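Pectinesterase (Sitophilus oryzae, PDB 4PMH) catalyses the hydrolysis of methyl esters in pectin, releasing methanol, and probably helps the rice weevil digest plant cell walls. Local coordinates at residues 49-54 against 69-74; 79-84 against 122-127; 114-119 against 135-140. One frame throughout, in Å; residues are numbered along the deposited sequence.

Contact 1. Residues 49-54 against 69-74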
loop_
_atom_site.group_PDB
_atom_site.type_symbol
_atom_site.label_atom_id
_atom_site.label_comp_id
_atom_site.label_asym_id
_atom_site.label_seq_id
_atom_site.Cartn_x
_atom_site.Cartn_y
_atom_site.Cartn_z
ATOM N N ASN A 49 2.891 11.824 24.964
ATOM C CA ASN A 49 4.037 10.909 25.084
ATOM C C ASN A 49 3.841 9.576 24.357
ATOM O O ASN A 49 4.767 8.768 24.326
ATOM C CB ASN A 49 4.406 10.643 26.562
ATOM C CG ASN A 49 4.885 11.896 27.287
ATOM O OD1 ASN A 49 4.951 12.977 26.701
ATOM N ND2 ASN A 49 5.185 11.759 28.570
ATOM N N THR A 50 2.632 9.323 23.846
ATOM C CA THR A 50 2.409 8.310 22.819
ATOM C C THR A 50 1.758 9.018 21.624
ATOM O O THR A 50 1.127 10.065 21.786
ATOM C CB THR A 50 1.485 7.187 23.300
ATOM O OG1 THR A 50 0.204 7.730 23.624
ATOM C CG2 THR A 50 2.057 6.482 24.519
ATOM N N ILE A 51 1.891 8.432 20.439
ATOM C CA ILE A 51 1.258 8.987 19.247
ATOM C C ILE A 51 -0.252 8.821 19.345
ATOM O O ILE A 51 -1.014 9.754 19.031
ATOM C CB ILE A 51 1.786 8.354 17.937
ATOM C CG1 ILE A 51 3.309 8.528 17.816
ATOM C CG2 ILE A 51 1.076 8.991 16.724
ATOM C CD1 ILE A 51 3.986 7.505 16.926
ATOM N N GLN A 52 -0.688 7.647 19.813
ATOM C CA GLN A 52 -2.120 7.358 19.960
ATOM C C GLN A 52 -2.785 8.464 20.776
ATOM O O GLN A 52 -3.874 8.895 20.436
ATOM C CB GLN A 52 -2.374 5.988 20.619
ATOM C CG GLN A 52 -3.819 5.498 20.448
ATOM C CD GLN A 52 -4.218 5.403 18.980
ATOM O OE1 GLN A 52 -3.537 4.756 18.187
ATOM N NE2 GLN A 52 -5.298 6.090 18.606
ATOM N N ALA A 53 -2.127 8.910 21.849
ATOM C CA ALA A 53 -2.681 9.962 22.705
ATOM C C ALA A 53 -2.927 11.267 21.956
ATOM O O ALA A 53 -3.911 11.947 22.211
ATOM C CB ALA A 53 -1.796 10.218 23.915
ATOM N N ALA A 54 -2.042 11.616 21.036
ATOM C CA ALA A 54 -2.229 12.832 20.236
ATOM C C ALA A 54 -3.397 12.639 19.253
ATOM O O ALA A 54 -4.184 13.539 19.053
ATOM C CB ALA A 54 -0.964 13.175 19.486
ATOM N N ILE A 69 -0.850 16.947 13.752
ATOM C CA ILE A 69 -0.173 16.207 14.780
ATOM C C ILE A 69 1.273 16.064 14.358
ATOM O O ILE A 69 1.569 15.351 13.393
ATOM C CB ILE A 69 -0.772 14.803 14.972
ATOM C CG1 ILE A 69 -2.173 14.935 15.555
ATOM C CG2 ILE A 69 0.122 13.962 15.885
ATOM C CD1 ILE A 69 -3.078 13.756 15.332
ATOM N N LYS A 70 2.166 16.734 15.088
ATOM C CA LYS A 70 3.591 16.636 14.849
ATOM C C LYS A 70 4.217 15.568 15.730
ATOM O O LYS A 70 4.011 15.566 16.944
ATOM C CB LYS A 70 4.250 17.964 15.133
ATOM C CG LYS A 70 5.735 17.937 14.881
ATOM C CD LYS A 70 6.311 19.347 14.897
ATOM C CE LYS A 70 6.392 19.901 16.297
ATOM N NZ LYS A 70 7.302 21.087 16.330
ATOM N N ILE A 71 4.985 14.669 15.121
ATOM C CA ILE A 71 5.718 13.659 15.884
ATOM C C ILE A 71 7.197 14.010 15.909
ATOM O O ILE A 71 7.900 13.895 14.894
ATOM C CB ILE A 71 5.553 12.240 15.283
ATOM C CG1 ILE A 71 4.060 11.907 15.084
ATOM C CG2 ILE A 71 6.272 11.209 16.160
ATOM C CD1 ILE A 71 3.760 10.522 14.522
ATOM N N ASN A 72 7.692 14.405 17.073
ATOM C CA ASN A 72 9.099 14.724 17.192
ATOM C C ASN A 72 9.952 13.557 16.734
ATOM O O ASN A 72 9.589 12.391 16.939
ATOM C CB ASN A 72 9.459 15.094 18.628
ATOM C CG ASN A 72 9.105 16.526 18.971
ATOM O OD1 ASN A 72 8.701 17.306 18.114
ATOM N ND2 ASN A 72 9.279 16.883 20.232
ATOM N N ALA A 73 11.092 13.899 16.133
ATOM C CA ALA A 73 12.050 12.933 15.649
ATOM C C ALA A 73 12.364 11.905 16.726
ATOM O O ALA A 73 12.496 12.249 17.898
ATOM C CB ALA A 73 13.325 13.648 15.224
ATOM N N GLY A 74 12.452 10.636 16.348
ATOM C CA GLY A 74 12.668 9.576 17.331
ATOM C C GLY A 74 12.226 8.222 16.810
ATOM O O GLY A 74 11.750 8.105 15.686
#
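Ile-51 and Ile-71 make one half of the apolar packing, Ala-54 and Ile-69 the other. In the first pair the two side chains cross at about a right angle, and a single methyl of Ile-71 does the touching: its CD1 is 3.8 Å from Ile-51 CG2, with Ile-51 CG1 and CD1 almost as near, so it sits against the branched end of that side chain and not against one atom of it. What carries the methyl that far from the strand is an extended second torsion, chi2 -179° in Ile-71. One turn on, Ala-54 CB meets Ile-69 CG2 at 3.8 Å. The longer branch of Ile-69 runs past the alanine to its backbone, where Ile-69 CD1 comes within 3.9 Å of Ala-54 O.

This is the helix-on-strand face of a beta-alpha-beta crossover: strand 42-44, helix 51-61 and strand 67-71 follow one another in the chain, and the two strands lie parallel and adjacent at one edge of the long sheet of the beta-helix. Tyr-42 and Val-44 share the packing on Ala-54, while Ile-91 from the next strand touches both Ile-69 and Ile-71. All four contacting residues are buried.

At the start of the helix the bonds are polar: Thr-50 is its N-cap, and Thr-50 OG1 accepts from Ala-53 N at 3.2 Å, with an N-H...O angle of 149°. Glu-78 takes up another early amide, its OE1 accepting from Ile-51 N.

Contact 2. Residues 79-84 against 122-127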
loop_
_atom_site.group_PDB
_atom_site.type_symbol
_atom_site.label_atom_id
_atom_site.label_comp_id
_atom_site.label_asym_id
_atom_site.label_seq_id
_atom_site.Cartn_x
_atom_site.Cartn_y
_atom_site.Cartn_z
ATOM N N VAL A 79 1.769 1.063 17.841
ATOM C CA VAL A 79 0.828 1.243 16.743
ATOM C C VAL A 79 0.238 2.646 16.753
ATOM O O VAL A 79 0.298 3.359 17.768
ATOM C CB VAL A 79 -0.330 0.236 16.787
ATOM C CG1 VAL A 79 0.181 -1.173 16.543
ATOM C CG2 VAL A 79 -1.116 0.331 18.086
ATOM N N VAL A 80 -0.341 3.022 15.619
ATOM C CA VAL A 80 -1.133 4.252 15.479
ATOM C C VAL A 80 -2.419 3.878 14.763
ATOM O O VAL A 80 -2.380 3.401 13.622
ATOM C CB VAL A 80 -0.375 5.315 14.666
ATOM C CG1 VAL A 80 -1.175 6.611 14.583
ATOM C CG2 VAL A 80 0.999 5.559 15.264
ATOM N N TYR A 81 -3.549 4.039 15.451
ATOM C CA TYR A 81 -4.849 3.648 14.940
ATOM C C TYR A 81 -5.659 4.916 14.761
ATOM O O TYR A 81 -5.858 5.672 15.722
ATOM C CB TYR A 81 -5.597 2.724 15.904
ATOM C CG TYR A 81 -5.098 1.290 16.027
ATOM C CD1 TYR A 81 -4.077 0.794 15.235
ATOM C CD2 TYR A 81 -5.689 0.416 16.939
ATOM C CE1 TYR A 81 -3.641 -0.511 15.371
ATOM C CE2 TYR A 81 -5.276 -0.904 17.066
ATOM C CZ TYR A 81 -4.248 -1.356 16.283
ATOM O OH TYR A 81 -3.809 -2.659 16.418
ATOM N N ILE A 82 -6.105 5.148 13.529
ATOM C CA ILE A 82 -7.033 6.251 13.234
ATOM C C ILE A 82 -8.399 5.657 12.948
ATOM O O ILE A 82 -8.633 5.168 11.852
ATOM C CB ILE A 82 -6.629 7.122 12.018
ATOM C CG1 ILE A 82 -5.126 7.407 11.967
ATOM C CG2 ILE A 82 -7.480 8.389 11.991
ATOM C CD1 ILE A 82 -4.588 8.422 12.942
ATOM N N PRO A 83 -9.313 5.674 13.936
ATOM C CA PRO A 83 -10.669 5.197 13.712
ATOM C C PRO A 83 -11.472 6.192 12.873
ATOM O O PRO A 83 -11.073 7.338 12.731
ATOM C CB PRO A 83 -11.236 5.099 15.127
ATOM C CG PRO A 83 -10.557 6.206 15.847
ATOM C CD PRO A 83 -9.167 6.270 15.273
ATOM N N ASN A 84 -12.609 5.754 12.355
ATOM C CA ASN A 84 -13.434 6.615 11.502
ATOM C C ASN A 84 -13.830 7.881 12.265
ATOM O O ASN A 84 -14.225 7.805 13.422
ATOM C CB ASN A 84 -14.675 5.873 11.008
ATOM C CG ASN A 84 -15.253 6.468 9.717
ATOM O OD1 ASN A 84 -14.914 7.575 9.302
ATOM N ND2 ASN A 84 -16.135 5.722 9.084
ATOM N N SER A 122 -1.142 -1.391 26.415
ATOM C CA SER A 122 -1.020 -0.211 27.257
ATOM C C SER A 122 -1.270 1.097 26.502
ATOM O O SER A 122 -1.283 2.159 27.109
ATOM C CB SER A 122 0.343 -0.172 27.962
ATOM O OG SER A 122 1.421 -0.097 27.037
ATOM N N LEU A 123 -1.500 1.033 25.203
ATOM C CA LEU A 123 -1.858 2.234 24.451
ATOM C C LEU A 123 -3.358 2.538 24.501
ATOM O O LEU A 123 -3.780 3.614 24.050
ATOM C CB LEU A 123 -1.406 2.103 22.995
ATOM C CG LEU A 123 0.108 2.051 22.807
ATOM C CD1 LEU A 123 0.438 1.549 21.411
ATOM C CD2 LEU A 123 0.733 3.421 23.059
ATOM N N PHE A 124 -4.155 1.610 25.045
ATOM C CA PHE A 124 -5.606 1.670 24.874
ATOM C C PHE A 124 -6.388 1.521 26.184
ATOM O O PHE A 124 -6.204 0.551 26.925
ATOM C CB PHE A 124 -6.059 0.631 23.840
ATOM C CG PHE A 124 -5.447 0.838 22.487
ATOM C CD1 PHE A 124 -5.956 1.799 21.619
ATOM C CD2 PHE A 124 -4.376 0.076 22.078
ATOM C CE1 PHE A 124 -5.391 2.006 20.377
ATOM C CE2 PHE A 124 -3.803 0.263 20.839
ATOM C CZ PHE A 124 -4.311 1.229 19.977
ATOM N N ASN A 125 -7.209 2.525 26.479
ATOM C CA ASN A 125 -8.222 2.430 27.538
ATOM C C ASN A 125 -9.596 2.214 26.892
ATOM O O ASN A 125 -9.851 2.680 25.765
ATOM C CB ASN A 125 -8.189 3.702 28.419
ATOM C CG ASN A 125 -9.247 3.702 29.516
ATOM O OD1 ASN A 125 -10.416 3.963 29.252
ATOM N ND2 ASN A 125 -8.830 3.454 30.761
ATOM N N SER A 126 -10.487 1.522 27.598
ATOM C CA SER A 126 -11.811 1.176 27.050
ATOM C C SER A 126 -12.676 2.382 26.670
ATOM O O SER A 126 -13.617 2.254 25.885
ATOM C CB SER A 126 -12.570 0.270 28.033
ATOM O OG SER A 126 -12.786 0.971 29.234
ATOM N N ALA A 127 -12.358 3.549 27.221
ATOM C CA ALA A 127 -13.028 4.800 26.851
ATOM C C ALA A 127 -12.506 5.472 25.588
ATOM O O ALA A 127 -13.159 6.389 25.085
ATOM C CB ALA A 127 -12.946 5.788 28.007
#
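In this pectinesterase beta-helix, strand 80-82 is the outermost strand of a short parallel sheet; Val-79, just before the strand, and Tyr-81, within it, pack against Leu-123 and Phe-124 of the loop between helices 113-120 and 131-138. The interaction is apolar and largely aromatic. The rings of Tyr-81 and Phe-124 lie near parallel, planes at 29°, but are slid so far apart that they barely overlap, with centroids 5.2 Å from each other. The touching is done by the end of the phenylalanine: Phe-124 CZ comes to 3.4 Å from Tyr-81 CD2.

Val-79 CG2 fills the corner between the two rings. It stands 3.8 Å above one face of the tyrosine, toward the rim, and at the same time meets the edge of the phenylalanine in its plane, 3.8 Å from Phe-124 CZ. With CG1 of Val-79 at chi1 -66°, the other methyl, CG2, falls in the crowded position between backbone N and carbonyl carbon, which turns it to both rings. Leu-123 CD1 packs on the same methyl, 3.9 Å from Val-79 CG2.

Beyond the loop, Tyr-134 stacks on Phe-124, while the hydroxyl of Tyr-81 is hydrogen-bonded to that of Tyr-116. With a leucine in place of Tyr-81, the flat surface against Phe-124 CZ and Val-79 CG2 would be gone, which would probably open a gap there and leave the Tyr-116 hydroxyl without its mate. Further along, the loop folds into an Asx turn, in which Asn-125 OD1 accepts a nearly straight bond from Ala-127 N at 2.8 Å.

Contact 3. Residues 114-119 against 135-140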
loop_
_atom_site.group_PDB
_atom_site.type_symbol
_atom_site.label_atom_id
_atom_site.label_comp_id
_atom_site.label_asym_id
_atom_site.label_seq_id
_atom_site.Cartn_x
_atom_site.Cartn_y
_atom_site.Cartn_z
ATOM N N SER A 114 -2.286 -12.849 22.764
ATOM C CA SER A 114 -1.643 -12.512 24.035
ATOM C C SER A 114 -0.420 -11.614 23.843
ATOM O O SER A 114 -0.238 -10.630 24.566
ATOM C CB SER A 114 -1.240 -13.761 24.818
ATOM O OG SER A 114 -2.357 -14.618 24.947
ATOM N N ALA A 115 0.420 -11.969 22.875
ATOM C CA ALA A 115 1.603 -11.194 22.577
ATOM C C ALA A 115 1.220 -9.793 22.076
ATOM O O ALA A 115 1.881 -8.800 22.419
ATOM C CB ALA A 115 2.469 -11.920 21.555
ATOM N N TYR A 116 0.144 -9.715 21.293
ATOM C CA TYR A 116 -0.354 -8.423 20.790
ATOM C C TYR A 116 -0.779 -7.542 21.956
ATOM O O TYR A 116 -0.422 -6.359 22.018
ATOM C CB TYR A 116 -1.502 -8.652 19.808
ATOM C CG TYR A 116 -2.285 -7.422 19.400
ATOM C CD1 TYR A 116 -1.874 -6.611 18.328
ATOM C CD2 TYR A 116 -3.449 -7.079 20.061
ATOM C CE1 TYR A 116 -2.610 -5.495 17.957
ATOM C CE2 TYR A 116 -4.192 -5.967 19.704
ATOM C CZ TYR A 116 -3.781 -5.173 18.654
ATOM O OH TYR A 116 -4.541 -4.073 18.337
ATOM N N LYS A 117 -1.495 -8.126 22.913
ATOM C CA LYS A 117 -1.890 -7.374 24.095
ATOM C C LYS A 117 -0.691 -6.850 24.860
ATOM O O LYS A 117 -0.676 -5.689 25.282
ATOM C CB LYS A 117 -2.784 -8.201 25.011
ATOM C CG LYS A 117 -4.173 -8.429 24.447
ATOM C CD LYS A 117 -5.105 -9.100 25.452
ATOM C CE LYS A 117 -5.621 -8.107 26.487
ATOM N NZ LYS A 117 -6.415 -8.800 27.552
ATOM N N SER A 118 0.310 -7.705 25.053
ATOM C CA SER A 118 1.515 -7.300 25.781
ATOM C C SER A 118 2.222 -6.185 25.056
ATOM O O SER A 118 2.690 -5.238 25.677
ATOM C CB SER A 118 2.484 -8.465 25.978
ATOM O OG SER A 118 1.919 -9.411 26.861
ATOM N N LEU A 119 2.284 -6.291 23.735
ATOM C CA LEU A 119 3.015 -5.324 22.947
ATOM C C LEU A 119 2.327 -3.949 22.874
ATOM O O LEU A 119 2.993 -2.924 23.007
ATOM C CB LEU A 119 3.273 -5.888 21.545
ATOM C CG LEU A 119 4.307 -5.170 20.678
ATOM C CD1 LEU A 119 5.714 -5.350 21.236
ATOM C CD2 LEU A 119 4.231 -5.674 19.235
ATOM N N ASN A 135 -9.513 -3.841 20.574
ATOM C CA ASN A 135 -10.245 -4.958 21.144
ATOM C C ASN A 135 -10.586 -6.050 20.117
ATOM O O ASN A 135 -10.525 -7.240 20.425
ATOM C CB ASN A 135 -11.505 -4.479 21.867
ATOM C CG ASN A 135 -12.219 -5.614 22.590
ATOM O OD1 ASN A 135 -11.587 -6.441 23.262
ATOM N ND2 ASN A 135 -13.534 -5.668 22.445
ATOM N N SER A 136 -10.910 -5.652 18.892
ATOM C CA SER A 136 -11.208 -6.621 17.839
ATOM C C SER A 136 -9.984 -7.462 17.481
ATOM O O SER A 136 -10.118 -8.626 17.138
ATOM C CB SER A 136 -11.746 -5.933 16.581
ATOM O OG SER A 136 -10.675 -5.428 15.810
ATOM N N CYS A 137 -8.790 -6.888 17.569
ATOM C CA CYS A 137 -7.567 -7.654 17.407
ATOM C C CYS A 137 -7.214 -8.447 18.677
ATOM O O CYS A 137 -6.799 -9.612 18.598
ATOM C CB CYS A 137 -6.423 -6.727 17.025
ATOM S SG CYS A 137 -6.706 -5.962 15.414
ATOM N N ALA A 138 -7.400 -7.817 19.829
ATOM C CA ALA A 138 -7.095 -8.428 21.129
ATOM C C ALA A 138 -7.955 -9.653 21.392
ATOM O O ALA A 138 -7.520 -10.588 22.067
ATOM C CB ALA A 138 -7.273 -7.418 22.247
ATOM N N SER A 139 -9.158 -9.656 20.830
ATOM C CA SER A 139 -10.121 -10.720 21.089
ATOM C C SER A 139 -10.056 -11.930 20.165
ATOM O O SER A 139 -10.846 -12.858 20.331
ATOM C CB SER A 139 -11.514 -10.143 21.053
ATOM O OG SER A 139 -11.578 -9.089 21.981
ATOM N N LYS A 140 -9.115 -11.935 19.223
ATOM C CA LYS A 140 -8.942 -13.049 18.298
ATOM C C LYS A 140 -8.377 -14.219 19.056
ATOM O O LYS A 140 -7.937 -14.056 20.180
ATOM C CB LYS A 140 -7.964 -12.644 17.203
ATOM C CG LYS A 140 -8.480 -11.540 16.281
ATOM C CD LYS A 140 -8.589 -12.029 14.852
ATOM C CE LYS A 140 -9.450 -11.131 13.981
ATOM N NZ LYS A 140 -8.983 -9.734 14.018
#
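Tyr-116 of helix 113-120 presses the outer end of its ring on Cys-137 of helix 131-138, and this is the tight part of the contact. Tyr-116 CZ is 3.5 Å from Cys-137 CB, and Tyr-116 OH is equally close to that carbon. One side of the ring, CD2 and CE2, runs along the backbone of the second helix, with Tyr-116 CE2 3.7 Å from Ala-138 N. The ring reaches across because Tyr-116 CG is anti to the backbone N, chi1 169°. The cysteine sulfur joins in obliquely: Cys-137 SG is 5.2 Å from the centroid of the Tyr-116 ring, 38° off the ring normal, a sulfur-aromatic contact. Met-107 and Ile-144 also pack on Tyr-116.

The other side is loose and faces solvent. Lys-117 offers only the base of its chain, CG, to Ala-138 CB at 3.9 Å; its chain then bends at chi3. Just past Ala-138 the helix ends, and Asn-135 O is gripped twice from opposite faces of its plane, by Ser-139 N and by Ser-139 OG, the latter at 2.6 Å.

With its hydroxyl already paired to Tyr-81, the buried tyrosine has its polar end satisfied. Cys-137 is disulfide-bonded to Cys-148, and this covalent bond on the sulfur fixes the cysteine beside the ring, so the ring probably has little freedom to shift between the two helices.

Overall arrangement
The three contacts run in a row at one end of the molecule, contact 2 in the middle. Its centre is about 13 Å from that of contact 1 and about 12 Å from that of contact 3, while contacts 1 and 3 stay about 9 Å apart at their nearest atoms. Tyr-81 makes both joins: its N lies 2.8 Å from Gln-52 OE1, and its OH 2.5 Å from Tyr-116 OH, both probable hydrogen bonds. Thr-50 also packs on Leu-123, and Ile-51 on Val-80. In sequence contact 1 closes first, whereas contacts 2 and 3 interleave. All lie away from the probable catalytic residues Gln-199, Asp-200 and Asp-226.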